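Local coordinates for protein anophensin (Anopheles stephensi, PDB 6XMB) that inhibits the host kallikrein-kinin system, blocking reciprocal activation of coagulation factor XII and prekallikrein, and weakly inhibits the alternative pathway of complement, at residues F22-F27 / Y90-L95; Y34-Q39 / D104-L109. All coordinates share one frame; numbering follows the deposited sequence.

Along the chain the segments come in the order 22-27, 34-39, 90-95 and 104-109, so the two contacts interleave. Both join helix 6-49 to helix 92-116, the first and third helices of an all-helical fold whose remaining helix is 59-80. Contact 1 lies where helix 92-116 begins; contact 2 is further along the same two helices, with centres about 19 Å apart and nearest atoms about 8 Å apart. The third helix thus meets the first at two separate places along its length. Contact 1 is partly buried and contact 2 is buried, and each also touches the second subunit, contact 2 through helix 6-49 and contact 1 through that helix and Y90.

Contact 1. Residues F22-F27 / Y90-L95; sequences FTKKAF and YSMDCL
K25 and F27 leave one helix along different torsional paths: K25 holds CG anti to its carbonyl carbon and, extended beyond it, reaches the Y90 ring, whereas F27 holds CG anti to its backbone N (chi1 -176°) and turns its ring toward M92 and L95. The resulting CH-pi and Met-aromatic contacts set the beginning of helix 92-116, together with Y90 just ahead of it, against helix 6-49.

The CH-pi assignment rests on K25 CE, which stands 3.6 Å from the centroid of the Y90 ring and 23° off its normal, over one face but displaced toward the rim. Its closest ring atom is Y90 CZ, consistent with that displacement. Beyond CE the polar end has a poor partner within this contact, since the hydrogen bond from K25 NZ to Y90 OH is weak at 3.5 Å. The ammonium instead makes a salt bridge to E73 of the second subunit, and the lysine also packs on Y77 of helix 59-80.

K24 supplies the middle of the contact with its methylenes. Bends at chi2 and chi3 bring K24 CE to 3.4 Å from Y90 O, and K24 CG lies 4.2 Å from M92 CE.

M92 is bent as well, and its side chain crosses F27 at about a right angle. M92 SD is 4.9 Å from the F27 ring centroid, 60° off the normal, an oblique approach. L95, whose side chain also touches F76 and F80 of helix 59-80, meets the same ring obliquely, with L95 CD2 3.4 Å from F27 CE2 and slightly farther from F27 CD2.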
ATOM      1  N   PHE A  22       8.357  -3.133   3.174  1.00 32.37           N
ATOM      2  CA  PHE A  22       7.459  -3.477   2.077  1.00 35.80           C
ATOM      3  C   PHE A  22       6.570  -4.661   2.432  1.00 36.19           C
ATOM      4  O   PHE A  22       5.396  -4.693   2.050  1.00 38.45           O
ATOM      5  CB  PHE A  22       8.250  -3.759   0.800  1.00 39.42           C
ATOM      6  CG  PHE A  22       8.715  -2.505   0.102  1.00 40.92           C
ATOM      7  CD1 PHE A  22       7.800  -1.649  -0.470  1.00 38.61           C
ATOM      8  CD2 PHE A  22      10.057  -2.181   0.043  1.00 39.06           C
ATOM      9  CE1 PHE A  22       8.190  -0.510  -1.080  1.00 37.60           C
ATOM     10  CE2 PHE A  22      10.461  -1.026  -0.578  1.00 41.30           C
ATOM     11  CZ  PHE A  22       9.523  -0.184  -1.142  1.00 38.99           C
ATOM     12  N   THR A  23       7.101  -5.637   3.173  1.00 32.03           N
ATOM     13  CA  THR A  23       6.278  -6.773   3.582  1.00 32.83           C
ATOM     14  C   THR A  23       5.123  -6.312   4.458  1.00 30.29           C
ATOM     15  O   THR A  23       3.980  -6.700   4.242  1.00 34.73           O
ATOM     16  CB  THR A  23       7.112  -7.821   4.328  1.00 35.53           C
ATOM     17  OG1 THR A  23       7.862  -8.588   3.397  1.00 38.54           O
ATOM     18  CG2 THR A  23       6.168  -8.787   5.093  1.00 36.00           C
ATOM     19  N   LYS A  24       5.416  -5.485   5.462  1.00 39.29           N
ATOM     20  CA  LYS A  24       4.376  -4.955   6.330  1.00 38.27           C
ATOM     21  C   LYS A  24       3.304  -4.201   5.534  1.00 39.48           C
ATOM     22  O   LYS A  24       2.105  -4.301   5.833  1.00 37.68           O
ATOM     23  CB  LYS A  24       5.012  -4.045   7.380  1.00 39.43           C
ATOM     24  CG  LYS A  24       5.246  -4.773   8.665  1.00 41.94           C
ATOM     25  CD  LYS A  24       6.614  -4.536   9.179  1.00 44.84           C
ATOM     26  CE  LYS A  24       6.716  -3.225   9.907  1.00 46.52           C
ATOM     27  NZ  LYS A  24       8.169  -2.903  10.017  1.00 46.63           N
ATOM     28  N   LYS A  25       3.711  -3.465   4.506  1.00 38.64           N
ATOM     29  CA  LYS A  25       2.726  -2.769   3.685  1.00 38.96           C
ATOM     30  C   LYS A  25       1.858  -3.766   2.923  1.00 41.58           C
ATOM     31  O   LYS A  25       0.653  -3.546   2.770  1.00 41.74           O
ATOM     32  CB  LYS A  25       3.435  -1.791   2.739  1.00 36.36           C
ATOM     33  CG  LYS A  25       4.042  -0.586   3.469  1.00 37.05           C
ATOM     34  CD  LYS A  25       5.022   0.259   2.591  1.00 40.64           C
ATOM     35  CE  LYS A  25       5.571   1.465   3.382  1.00 43.22           C
ATOM     36  NZ  LYS A  25       6.605   2.327   2.660  1.00 43.83           N
ATOM     37  N   ALA A  26       2.442  -4.887   2.472  1.00 33.65           N
ATOM     38  CA  ALA A  26       1.656  -5.900   1.774  1.00 34.01           C
ATOM     39  C   ALA A  26       0.701  -6.608   2.728  1.00 36.88           C
ATOM     40  O   ALA A  26      -0.383  -7.046   2.311  1.00 35.21           O
ATOM     41  CB  ALA A  26       2.563  -6.925   1.101  1.00 34.57           C
ATOM     42  N   PHE A  27       1.095  -6.729   4.000  1.00 38.11           N
ATOM     43  CA  PHE A  27       0.193  -7.247   5.023  1.00 37.23           C
ATOM     44  C   PHE A  27      -0.994  -6.306   5.233  1.00 35.83           C
ATOM     45  O   PHE A  27      -2.130  -6.768   5.376  1.00 34.30           O
ATOM     46  CB  PHE A  27       0.960  -7.441   6.323  1.00 36.37           C
ATOM     47  CG  PHE A  27       0.164  -8.053   7.409  1.00 37.62           C
ATOM     48  CD1 PHE A  27      -0.278  -9.362   7.314  1.00 42.63           C
ATOM     49  CD2 PHE A  27      -0.123  -7.342   8.557  1.00 40.60           C
ATOM     50  CE1 PHE A  27      -1.011  -9.946   8.331  1.00 40.93           C
ATOM     51  CE2 PHE A  27      -0.864  -7.939   9.589  1.00 41.13           C
ATOM     52  CZ  PHE A  27      -1.291  -9.237   9.465  1.00 40.20           C
ATOM     53  N   TYR A  90       5.201   1.688  10.549  1.00 77.14           N
ATOM     54  CA  TYR A  90       4.213   0.729  10.060  1.00 67.97           C
ATOM     55  C   TYR A  90       4.029  -0.457  11.006  1.00 66.24           C
ATOM     56  O   TYR A  90       3.859  -1.598  10.561  1.00 61.19           O
ATOM     57  CB  TYR A  90       4.613   0.256   8.655  1.00 64.68           C
ATOM     58  CG  TYR A  90       4.941   1.406   7.721  1.00 67.90           C
ATOM     59  CD1 TYR A  90       3.937   2.104   7.058  1.00 64.24           C
ATOM     60  CD2 TYR A  90       6.257   1.808   7.521  1.00 73.73           C
ATOM     61  CE1 TYR A  90       4.241   3.164   6.217  1.00 67.08           C
ATOM     62  CE2 TYR A  90       6.567   2.867   6.690  1.00 75.63           C
ATOM     63  CZ  TYR A  90       5.553   3.541   6.042  1.00 72.71           C
ATOM     64  OH  TYR A  90       5.865   4.591   5.211  1.00 74.98           O
ATOM     65  N   SER A  91       4.009  -0.187  12.313  1.00 76.90           N
ATOM     66  CA  SER A  91       4.014  -1.232  13.330  1.00 74.51           C
ATOM     67  C   SER A  91       2.737  -2.070  13.282  1.00 69.21           C
ATOM     68  O   SER A  91       1.735  -1.700  12.667  1.00 66.43           O
ATOM     69  CB  SER A  91       4.154  -0.621  14.725  1.00 79.71           C
ATOM     70  OG  SER A  91       5.385   0.060  14.873  1.00 87.56           O
ATOM     71  N   MET A  92       2.788  -3.228  13.953  1.00 75.03           N
ATOM     72  CA  MET A  92       1.568  -3.948  14.308  1.00 70.88           C
ATOM     73  C   MET A  92       0.736  -3.180  15.314  1.00 70.75           C
ATOM     74  O   MET A  92      -0.475  -3.407  15.400  1.00 67.18           O
ATOM     75  CB  MET A  92       1.882  -5.328  14.893  1.00 68.86           C
ATOM     76  CG  MET A  92       2.313  -6.344  13.868  1.00 62.28           C
ATOM     77  SD  MET A  92       1.168  -6.404  12.474  1.00 63.37           S
ATOM     78  CE  MET A  92       2.030  -5.371  11.241  1.00 56.37           C
ATOM     79  N   ASP A  93       1.362  -2.290  16.082  1.00 70.99           N
ATOM     80  CA  ASP A  93       0.611  -1.495  17.036  1.00 73.98           C
ATOM     81  C   ASP A  93      -0.214  -0.425  16.337  1.00 70.28           C
ATOM     82  O   ASP A  93      -1.297  -0.077  16.817  1.00 68.25           O
ATOM     83  CB  ASP A  93       1.559  -0.880  18.056  1.00 81.74           C
ATOM     84  CG  ASP A  93       2.446  -1.916  18.716  1.00 85.35           C
ATOM     85  OD1 ASP A  93       1.938  -3.012  19.060  1.00 83.88           O
ATOM     86  OD2 ASP A  93       3.652  -1.637  18.882  1.00 89.65           O
ATOM     87  N   CYS A  94       0.260   0.096  15.201  1.00 72.23           N
ATOM     88  CA  CYS A  94      -0.577   1.003  14.422  1.00 70.30           C
ATOM     89  C   CYS A  94      -1.788   0.271  13.851  1.00 64.48           C
ATOM     90  O   CYS A  94      -2.916   0.783  13.902  1.00 60.87           O
ATOM     91  CB  CYS A  94       0.236   1.659  13.304  1.00 72.37           C
ATOM     92  SG  CYS A  94       1.531   2.793  13.873  1.00 84.42           S
ATOM     93  N   LEU A  95      -1.568  -0.939  13.329  1.00 68.79           N
ATOM     94  CA  LEU A  95      -2.665  -1.764  12.837  1.00 62.01           C
ATOM     95  C   LEU A  95      -3.684  -2.033  13.933  1.00 59.45           C
ATOM     96  O   LEU A  95      -4.893  -1.950  13.694  1.00 56.89           O
ATOM     97  CB  LEU A  95      -2.110  -3.074  12.282  1.00 59.77           C
ATOM     98  CG  LEU A  95      -2.804  -3.702  11.084  1.00 52.46           C
ATOM     99  CD1 LEU A  95      -2.626  -2.833   9.867  1.00 51.62           C
ATOM    100  CD2 LEU A  95      -2.231  -5.072  10.832  1.00 49.75           C
TER

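Contact 2. Residues Y34-Q39 / D104-L109; sequences YGVQNQ and DGLKKL
G35 O is approached by three groups, two of them from its own helix and one, the CD1 methyl of L106, from across the contact. Q39 N donates to G35 O at 3.0 Å, and N38 N adds a weak bond to the same oxygen. The first joins residues four apart in sequence, although a wider pi-type turn lies at 37-39. L106 CD1 stands 3.4 Å from G35 O and equally near G35 C, which is van der Waals packing of a methyl against a carbonyl whose oxygen is already hydrogen-bonded.

The methyl meets bare backbone at G35. The leucine reaches it with CG anti to its own carbonyl carbon (chi1 -61°) and an extended second torsion. The same methyl lies 4.2 Å from V36 CG2, where the two side chains cross at about a right angle. L106 also touches L72, while V36 touches Y102 of the same chain and I18 of the second subunit; helix 59-80, through L72, and the second subunit, through I18, thus adjoin the buried middle of this contact.

Q39 completes the contact at its more exposed margin. Its CB lies 3.8 Å from L106 CB, and a bend at chi2 takes the amide toward K107, with Q39 OE1 4.1 Å from K107 CB, too far for more than loose packing. Here the backbones come nearest, with Q39 CA and K107 CA 5.2 Å apart.

The segment axes approach to 9.3 Å at a signed crossing angle of -38°, their N-to-C directions broadly alike. This is the relation expected of the first and third helices in an up-down-up three-helix bundle, here with a leucine seated against a glycine.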
ATOM      1  N   TYR A  34      -9.351  -8.446   2.878  1.00 41.53           N
ATOM      2  CA  TYR A  34     -10.201  -9.428   3.532  1.00 40.79           C
ATOM      3  C   TYR A  34     -11.174  -8.762   4.492  1.00 37.99           C
ATOM      4  O   TYR A  34     -12.244  -9.302   4.753  1.00 39.87           O
ATOM      5  CB  TYR A  34      -9.336 -10.498   4.212  1.00 43.78           C
ATOM      6  CG  TYR A  34      -8.739 -11.491   3.197  1.00 50.72           C
ATOM      7  CD1 TYR A  34      -7.466 -11.300   2.644  1.00 51.09           C
ATOM      8  CD2 TYR A  34      -9.458 -12.604   2.780  1.00 55.52           C
ATOM      9  CE1 TYR A  34      -6.930 -12.199   1.707  1.00 54.59           C
ATOM     10  CE2 TYR A  34      -8.925 -13.507   1.841  1.00 62.21           C
ATOM     11  CZ  TYR A  34      -7.666 -13.296   1.312  1.00 61.09           C
ATOM     12  OH  TYR A  34      -7.158 -14.191   0.387  1.00 67.55           O
ATOM     13  N   GLY A  35     -10.860  -7.577   4.993  1.00 39.11           N
ATOM     14  CA  GLY A  35     -11.898  -6.781   5.631  1.00 38.92           C
ATOM     15  C   GLY A  35     -13.109  -6.575   4.728  1.00 38.46           C
ATOM     16  O   GLY A  35     -14.245  -6.807   5.125  1.00 40.83           O
ATOM     17  N   VAL A  36     -12.861  -6.160   3.490  1.00 35.48           N
ATOM     18  CA  VAL A  36     -13.973  -5.935   2.566  1.00 38.46           C
ATOM     19  C   VAL A  36     -14.745  -7.225   2.344  1.00 40.88           C
ATOM     20  O   VAL A  36     -15.977  -7.250   2.430  1.00 39.19           O
ATOM     21  CB  VAL A  36     -13.443  -5.319   1.256  1.00 36.83           C
ATOM     22  CG1 VAL A  36     -14.475  -5.384   0.140  1.00 39.62           C
ATOM     23  CG2 VAL A  36     -13.059  -3.885   1.514  1.00 34.50           C
ATOM     24  N   GLN A  37     -14.042  -8.342   2.131  1.00 41.54           N
ATOM     25  CA  GLN A  37     -14.727  -9.616   1.902  1.00 42.25           C
ATOM     26  C   GLN A  37     -15.602 -10.025   3.087  1.00 43.02           C
ATOM     27  O   GLN A  37     -16.738 -10.490   2.907  1.00 44.24           O
ATOM     28  CB  GLN A  37     -13.702 -10.710   1.596  1.00 44.91           C
ATOM     29  CG  GLN A  37     -12.928 -10.472   0.304  1.00 49.59           C
ATOM     30  CD  GLN A  37     -11.886 -11.558   0.001  1.00 52.03           C
ATOM     31  OE1 GLN A  37     -11.750 -12.534   0.734  1.00 55.51           O
ATOM     32  NE2 GLN A  37     -11.160 -11.382  -1.095  1.00 51.41           N
ATOM     33  N   ASN A  38     -15.088  -9.869   4.307  1.00 40.96           N
ATOM     34  CA  ASN A  38     -15.756 -10.449   5.464  1.00 41.01           C
ATOM     35  C   ASN A  38     -16.886  -9.571   5.982  1.00 40.69           C
ATOM     36  O   ASN A  38     -17.972 -10.077   6.278  1.00 44.26           O
ATOM     37  CB  ASN A  38     -14.742 -10.711   6.572  1.00 42.16           C
ATOM     38  CG  ASN A  38     -13.766 -11.825   6.212  1.00 44.97           C
ATOM     39  OD1 ASN A  38     -14.077 -12.695   5.405  1.00 46.98           O
ATOM     40  ND2 ASN A  38     -12.584 -11.787   6.797  1.00 43.17           N
ATOM     41  N   GLN A  39     -16.644  -8.265   6.139  1.00 44.97           N
ATOM     42  CA  GLN A  39     -17.641  -7.361   6.712  1.00 44.14           C
ATOM     43  C   GLN A  39     -18.617  -6.808   5.691  1.00 44.81           C
ATOM     44  O   GLN A  39     -19.647  -6.252   6.082  1.00 46.39           O
ATOM     45  CB  GLN A  39     -16.969  -6.180   7.403  1.00 41.99           C
ATOM     46  CG  GLN A  39     -15.786  -6.551   8.242  1.00 41.80           C
ATOM     47  CD  GLN A  39     -16.186  -7.300   9.477  1.00 47.30           C
ATOM     48  OE1 GLN A  39     -17.137  -6.923  10.163  1.00 51.66           O
ATOM     49  NE2 GLN A  39     -15.481  -8.388   9.763  1.00 52.79           N
ATOM     50  N   ASP A 104     -15.210  -1.864  11.736  1.00 44.07           N
ATOM     51  CA  ASP A 104     -16.489  -1.314  12.182  1.00 47.66           C
ATOM     52  C   ASP A 104     -17.081  -0.355  11.146  1.00 47.37           C
ATOM     53  O   ASP A 104     -18.303  -0.251  11.028  1.00 49.32           O
ATOM     54  CB  ASP A 104     -16.326  -0.611  13.532  1.00 51.56           C
ATOM     55  CG  ASP A 104     -17.656  -0.169  14.127  1.00 60.81           C
ATOM     56  OD1 ASP A 104     -18.446  -1.037  14.568  1.00 62.36           O
ATOM     57  OD2 ASP A 104     -17.923   1.062  14.167  1.00 63.85           O
ATOM     58  N   GLY A 105     -16.237   0.319  10.361  1.00 47.15           N
ATOM     59  CA  GLY A 105     -16.762   1.154   9.290  1.00 44.43           C
ATOM     60  C   GLY A 105     -17.426   0.345   8.193  1.00 44.49           C
ATOM     61  O   GLY A 105     -18.527   0.672   7.737  1.00 48.71           O
ATOM     62  N   LEU A 106     -16.773  -0.733   7.758  1.00 44.77           N
ATOM     63  CA  LEU A 106     -17.356  -1.577   6.723  1.00 43.90           C
ATOM     64  C   LEU A 106     -18.626  -2.240   7.221  1.00 46.29           C
ATOM     65  O   LEU A 106     -19.566  -2.449   6.448  1.00 48.19           O
ATOM     66  CB  LEU A 106     -16.354  -2.644   6.288  1.00 39.91           C
ATOM     67  CG  LEU A 106     -15.025  -2.195   5.676  1.00 38.94           C
ATOM     68  CD1 LEU A 106     -14.109  -3.402   5.512  1.00 34.71           C
ATOM     69  CD2 LEU A 106     -15.256  -1.525   4.340  1.00 36.17           C
ATOM     70  N   LYS A 107     -18.648  -2.611   8.504  1.00 45.30           N
ATOM     71  CA  LYS A 107     -19.826  -3.229   9.100  1.00 47.68           C
ATOM     72  C   LYS A 107     -21.022  -2.291   9.035  1.00 49.88           C
ATOM     73  O   LYS A 107     -22.090  -2.661   8.533  1.00 50.63           O
ATOM     74  CB  LYS A 107     -19.534  -3.607  10.549  1.00 48.32           C
ATOM     75  CG  LYS A 107     -20.611  -4.462  11.194  1.00 50.34           C
ATOM     76  CD  LYS A 107     -20.452  -4.467  12.693  1.00 53.57           C
ATOM     77  CE  LYS A 107     -21.474  -5.371  13.350  1.00 59.71           C
ATOM     78  NZ  LYS A 107     -21.555  -5.087  14.811  1.00 65.62           N
ATOM     79  N   LYS A 108     -20.855  -1.066   9.537  1.00 46.74           N
ATOM     80  CA  LYS A 108     -21.910  -0.074   9.393  1.00 50.95           C
ATOM     81  C   LYS A 108     -22.265   0.131   7.925  1.00 50.47           C
ATOM     82  O   LYS A 108     -23.441   0.266   7.580  1.00 52.84           O
ATOM     83  CB  LYS A 108     -21.490   1.241  10.054  1.00 49.96           C
ATOM     84  N   LEU A 109     -21.267   0.128   7.034  1.00 50.25           N
ATOM     85  CA  LEU A 109     -21.577   0.364   5.626  1.00 49.58           C
ATOM     86  C   LEU A 109     -22.397  -0.780   5.046  1.00 51.05           C
ATOM     87  O   LEU A 109     -23.291  -0.558   4.221  1.00 53.30           O
ATOM     88  CB  LEU A 109     -20.296   0.562   4.816  1.00 43.86           C
ATOM     89  CG  LEU A 109     -20.488   0.575   3.293  1.00 45.26           C
ATOM     90  CD1 LEU A 109     -21.429   1.703   2.879  1.00 47.38           C
ATOM     91  CD2 LEU A 109     -19.153   0.741   2.615  1.00 43.56           C
TER